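Putative hyaluronoglucosaminidase (PDB 6PWI) probably hydrolyses terminal N-acetylhexosamine residues from glycans, as a secreted family 84 glycoside hydrolase whose catalytic domain and flanking domains make up this chain. Local coordinates at residues Asn209-Leu223 against Lys248-Asp261. Numbering follows the deposited sequence.
Sequences NSYIFAPKDDQYHSL and KNKFIWTIHPFLKD
Phe213 packs one face of its ring against Phe251 and its rim against Trp253. Its CB sits 3.4 Å from Ile252 O and off-centre over the Phe251 ring. With CG anti to the backbone N (chi1 -179°), the ring is carried across that neighbour obliquely, the planes 34° apart: CG and CD1 meet Phe251 CZ, which lies over one face near the rim. CD2 lies 3.7 Å from Trp253 CD1; CE2 reaches the same indole more loosely, as CE1 does Phe251 CZ. Pro215 CD, from the loop that follows, sits over the centre of the opposite face, so the ring is held from both sides. Tyr211 extends this aromatic cluster, its CZ at the edge of the Phe213 ring, its own ring nearly perpendicular to that of Phe251; its OH hydrogen-bonds to Glu184. Strands 210-213 and 250-255 are the second and third of the TIM barrel, parallel neighbours joined through helix 231-247. Ile252 N donates to Tyr211 O at 2.8 Å, and Phe213 N to Ile252 O at the same length. Thr254 OG1 then donates to Phe213 O at 2.6 Å. Farther on, His256 N hydrogen-bonds to His221 O, while the His256 imidazole hydrogen-bonds through ND1 to Asp299, the predicted proton donor.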
# COMPACT_ATOMS: atom_id res chain seq x y z
N ASN A 209 -5.74 7.65 1.11
CA ASN A 209 -6.81 8.50 0.60
C ASN A 209 -7.03 8.29 -0.90
O ASN A 209 -7.86 8.98 -1.48
CB ASN A 209 -6.62 9.98 1.00
CG ASN A 209 -5.37 10.65 0.46
OD1 ASN A 209 -4.69 10.13 -0.43
ND2 ASN A 209 -5.07 11.84 0.96
N SER A 210 -6.32 7.34 -1.51
CA SER A 210 -6.28 7.26 -2.97
C SER A 210 -6.26 5.81 -3.45
O SER A 210 -5.36 5.05 -3.09
CB SER A 210 -5.08 7.99 -3.51
OG SER A 210 -5.19 9.38 -3.26
N TYR A 211 -7.23 5.46 -4.29
CA TYR A 211 -7.12 4.29 -5.14
C TYR A 211 -7.26 4.76 -6.59
O TYR A 211 -8.34 5.15 -7.00
CB TYR A 211 -8.16 3.23 -4.79
CG TYR A 211 -8.38 2.18 -5.85
CD1 TYR A 211 -7.33 1.66 -6.60
CD2 TYR A 211 -9.65 1.67 -6.11
CE1 TYR A 211 -7.53 0.69 -7.57
CE2 TYR A 211 -9.87 0.70 -7.08
CZ TYR A 211 -8.80 0.21 -7.81
OH TYR A 211 -9.01 -0.74 -8.76
N ILE A 212 -6.14 4.76 -7.33
CA ILE A 212 -6.20 5.18 -8.71
C ILE A 212 -6.53 3.97 -9.58
O ILE A 212 -5.76 3.01 -9.64
CB ILE A 212 -4.91 5.90 -9.15
CG1 ILE A 212 -4.67 7.16 -8.31
CG2 ILE A 212 -4.98 6.24 -10.64
CD1 ILE A 212 -3.21 7.42 -8.04
N PHE A 213 -7.70 4.04 -10.21
CA PHE A 213 -8.24 2.99 -11.06
C PHE A 213 -7.74 3.20 -12.49
O PHE A 213 -8.28 4.04 -13.21
CB PHE A 213 -9.77 3.06 -10.96
CG PHE A 213 -10.53 2.02 -11.75
CD1 PHE A 213 -10.75 0.76 -11.23
CD2 PHE A 213 -11.07 2.33 -12.99
CE1 PHE A 213 -11.48 -0.18 -11.94
CE2 PHE A 213 -11.80 1.40 -13.70
CZ PHE A 213 -12.01 0.14 -13.18
N ALA A 214 -6.71 2.44 -12.88
CA ALA A 214 -6.13 2.54 -14.21
C ALA A 214 -5.91 1.16 -14.84
O ALA A 214 -4.87 0.93 -15.47
CB ALA A 214 -4.86 3.35 -14.15
N PRO A 215 -6.86 0.21 -14.74
CA PRO A 215 -6.63 -1.15 -15.26
C PRO A 215 -6.57 -1.12 -16.78
O PRO A 215 -7.39 -0.47 -17.42
CB PRO A 215 -7.84 -1.95 -14.77
CG PRO A 215 -8.93 -0.91 -14.55
CD PRO A 215 -8.22 0.38 -14.20
N LYS A 216 -5.60 -1.85 -17.35
CA LYS A 216 -5.22 -1.67 -18.75
C LYS A 216 -6.23 -2.30 -19.70
O LYS A 216 -6.21 -2.00 -20.89
CB LYS A 216 -3.79 -2.17 -18.99
CG LYS A 216 -2.71 -1.22 -18.50
CD LYS A 216 -1.37 -1.87 -18.34
CE LYS A 216 -0.43 -1.02 -17.50
NZ LYS A 216 -0.16 0.29 -18.13
N ASP A 217 -7.13 -3.13 -19.17
CA ASP A 217 -8.03 -3.92 -19.99
C ASP A 217 -9.39 -3.22 -20.13
O ASP A 217 -10.25 -3.70 -20.86
CB ASP A 217 -8.20 -5.33 -19.42
CG ASP A 217 -9.13 -5.44 -18.22
OD1 ASP A 217 -8.88 -4.74 -17.20
OD2 ASP A 217 -10.11 -6.22 -18.31
N ASP A 218 -9.58 -2.10 -19.43
CA ASP A 218 -10.86 -1.41 -19.47
C ASP A 218 -10.92 -0.55 -20.72
O ASP A 218 -10.30 0.51 -20.80
CB ASP A 218 -11.10 -0.61 -18.19
CG ASP A 218 -12.47 0.05 -18.12
OD1 ASP A 218 -13.17 0.10 -19.15
OD2 ASP A 218 -12.84 0.50 -17.01
N GLN A 219 -11.72 -1.01 -21.70
CA GLN A 219 -11.84 -0.34 -22.98
C GLN A 219 -12.43 1.06 -22.82
O GLN A 219 -12.30 1.89 -23.71
CB GLN A 219 -12.66 -1.20 -23.95
CG GLN A 219 -11.97 -2.48 -24.41
CD GLN A 219 -10.53 -2.32 -24.85
OE1 GLN A 219 -10.18 -1.45 -25.65
NE2 GLN A 219 -9.67 -3.18 -24.34
N TYR A 220 -13.07 1.35 -21.68
CA TYR A 220 -13.89 2.55 -21.60
C TYR A 220 -13.14 3.72 -20.98
O TYR A 220 -13.66 4.83 -20.99
CB TYR A 220 -15.24 2.26 -20.94
CG TYR A 220 -16.09 1.33 -21.75
CD1 TYR A 220 -16.85 1.79 -22.82
CD2 TYR A 220 -16.10 -0.04 -21.48
CE1 TYR A 220 -17.61 0.93 -23.59
CE2 TYR A 220 -16.86 -0.91 -22.24
CZ TYR A 220 -17.61 -0.43 -23.30
OH TYR A 220 -18.36 -1.31 -24.03
N HIS A 221 -11.94 3.47 -20.45
CA HIS A 221 -11.13 4.54 -19.90
C HIS A 221 -10.05 4.91 -20.91
O HIS A 221 -9.22 5.79 -20.67
CB HIS A 221 -10.61 4.16 -18.51
CG HIS A 221 -9.29 3.45 -18.52
ND1 HIS A 221 -9.09 2.28 -19.20
CD2 HIS A 221 -8.11 3.76 -17.94
CE1 HIS A 221 -7.84 1.89 -19.05
NE2 HIS A 221 -7.22 2.78 -18.28
N SER A 222 -10.10 4.25 -22.07
CA SER A 222 -9.02 4.29 -23.04
C SER A 222 -9.48 3.61 -24.31
O SER A 222 -9.98 2.48 -24.25
CB SER A 222 -7.81 3.59 -22.47
OG SER A 222 -6.76 3.50 -23.42
N LEU A 223 -9.30 4.26 -25.47
CA LEU A 223 -9.69 3.71 -26.77
C LEU A 223 -11.18 3.95 -27.03
O LEU A 223 -11.53 4.59 -28.02
CB LEU A 223 -9.32 2.23 -26.91
CG LEU A 223 -8.19 1.91 -27.90
CD1 LEU A 223 -7.93 0.41 -27.96
CD2 LEU A 223 -8.49 2.44 -29.29
N LYS A 248 -12.86 6.28 2.74
CA LYS A 248 -12.21 7.55 2.42
C LYS A 248 -10.90 7.31 1.67
O LYS A 248 -10.14 8.24 1.42
CB LYS A 248 -12.12 8.50 3.62
CG LYS A 248 -13.30 9.47 3.72
CD LYS A 248 -13.22 10.43 4.88
CE LYS A 248 -14.54 11.12 5.15
NZ LYS A 248 -15.07 11.81 3.94
N ASN A 249 -10.68 6.04 1.31
CA ASN A 249 -9.69 5.65 0.32
C ASN A 249 -10.35 5.81 -1.05
O ASN A 249 -10.81 4.84 -1.64
CB ASN A 249 -9.22 4.23 0.64
CG ASN A 249 -7.95 3.78 -0.06
OD1 ASN A 249 -7.14 3.08 0.55
ND2 ASN A 249 -7.75 4.13 -1.32
N LYS A 250 -10.42 7.05 -1.55
CA LYS A 250 -11.32 7.41 -2.64
C LYS A 250 -10.97 6.63 -3.91
O LYS A 250 -9.80 6.37 -4.19
CB LYS A 250 -11.20 8.88 -3.05
CG LYS A 250 -11.32 9.91 -1.93
CD LYS A 250 -11.14 11.35 -2.42
CE LYS A 250 -9.79 11.67 -3.04
NZ LYS A 250 -8.69 11.70 -2.04
N PHE A 251 -12.01 6.32 -4.68
CA PHE A 251 -11.89 5.80 -6.03
C PHE A 251 -11.59 6.95 -6.98
O PHE A 251 -12.43 7.83 -7.17
CB PHE A 251 -13.21 5.12 -6.41
CG PHE A 251 -13.22 4.37 -7.72
CD1 PHE A 251 -13.07 2.99 -7.75
CD2 PHE A 251 -13.39 5.04 -8.92
CE1 PHE A 251 -13.10 2.29 -8.95
CE2 PHE A 251 -13.41 4.34 -10.12
CZ PHE A 251 -13.27 2.97 -10.13
N ILE A 252 -10.39 6.94 -7.58
CA ILE A 252 -10.01 7.95 -8.56
C ILE A 252 -10.02 7.33 -9.96
O ILE A 252 -9.29 6.39 -10.24
CB ILE A 252 -8.63 8.54 -8.20
CG1 ILE A 252 -8.66 9.23 -6.83
CG2 ILE A 252 -8.16 9.49 -9.31
CD1 ILE A 252 -7.33 9.22 -6.12
N TRP A 253 -10.88 7.88 -10.83
CA TRP A 253 -11.04 7.33 -12.16
C TRP A 253 -10.03 8.00 -13.09
O TRP A 253 -9.67 9.14 -12.85
CB TRP A 253 -12.49 7.50 -12.65
CG TRP A 253 -12.78 6.72 -13.89
CD1 TRP A 253 -12.99 5.37 -13.98
CD2 TRP A 253 -12.85 7.23 -15.23
NE1 TRP A 253 -13.20 5.01 -15.29
CE2 TRP A 253 -13.12 6.13 -16.08
CE3 TRP A 253 -12.73 8.51 -15.80
CZ2 TRP A 253 -13.26 6.27 -17.46
CZ3 TRP A 253 -12.87 8.65 -17.16
CH2 TRP A 253 -13.14 7.54 -17.98
N THR A 254 -9.57 7.28 -14.12
CA THR A 254 -8.54 7.81 -15.02
C THR A 254 -8.92 7.59 -16.49
O THR A 254 -9.76 6.74 -16.79
CB THR A 254 -7.16 7.19 -14.75
OG1 THR A 254 -7.25 5.77 -14.90
CG2 THR A 254 -6.61 7.55 -13.39
N ILE A 255 -8.26 8.34 -17.38
CA ILE A 255 -8.55 8.31 -18.81
C ILE A 255 -7.26 8.48 -19.62
O ILE A 255 -6.36 9.20 -19.19
CB ILE A 255 -9.61 9.38 -19.17
CG1 ILE A 255 -10.05 9.29 -20.63
CG2 ILE A 255 -9.15 10.78 -18.80
CD1 ILE A 255 -11.36 10.00 -20.91
N HIS A 256 -7.18 7.81 -20.78
CA HIS A 256 -6.11 7.99 -21.75
C HIS A 256 -6.66 8.65 -23.01
O HIS A 256 -7.00 7.96 -23.96
CB HIS A 256 -5.55 6.63 -22.18
CG HIS A 256 -4.80 5.92 -21.10
ND1 HIS A 256 -3.42 5.87 -21.09
CD2 HIS A 256 -5.22 5.25 -20.01
CE1 HIS A 256 -3.02 5.19 -20.03
NE2 HIS A 256 -4.12 4.80 -19.35
N PRO A 257 -6.79 10.00 -23.06
CA PRO A 257 -7.36 10.65 -24.25
C PRO A 257 -6.42 11.08 -25.37
O PRO A 257 -6.85 11.80 -26.27
CB PRO A 257 -7.98 11.90 -23.62
CG PRO A 257 -7.01 12.26 -22.52
CD PRO A 257 -6.51 10.94 -21.98
N PHE A 258 -5.15 10.65 -25.35
CA PHE A 258 -4.20 11.18 -26.32
C PHE A 258 -3.64 10.06 -27.19
O PHE A 258 -2.54 10.19 -27.72
CB PHE A 258 -3.06 11.95 -25.64
CG PHE A 258 -3.49 13.07 -24.73
CD1 PHE A 258 -4.03 14.24 -25.25
CD2 PHE A 258 -3.34 12.96 -23.36
CE1 PHE A 258 -4.42 15.27 -24.41
CE2 PHE A 258 -3.72 14.00 -22.52
CZ PHE A 258 -4.26 15.15 -23.04
N LEU A 259 -4.40 8.98 -27.35
CA LEU A 259 -3.98 7.91 -28.25
C LEU A 259 -4.15 8.38 -29.70
O LEU A 259 -4.49 9.54 -29.93
CB LEU A 259 -4.77 6.64 -27.94
CG LEU A 259 -4.62 6.10 -26.52
CD1 LEU A 259 -5.60 4.96 -26.27
CD2 LEU A 259 -3.20 5.65 -26.23
N LYS A 260 -3.89 7.46 -30.65
CA LYS A 260 -3.98 7.70 -32.09
C LYS A 260 -5.38 8.21 -32.45
O LYS A 260 -5.52 9.23 -33.12
CB LYS A 260 -3.59 6.46 -32.90
N ASP A 261 -6.42 7.50 -31.98
CA ASP A 261 -7.80 7.86 -32.28
C ASP A 261 -8.31 8.87 -31.27
O ASP A 261 -9.51 9.15 -31.22
CB ASP A 261 -8.73 6.64 -32.24
CG ASP A 261 -8.12 5.35 -32.78
OD1 ASP A 261 -7.56 5.39 -33.91
OD2 ASP A 261 -8.22 4.32 -32.08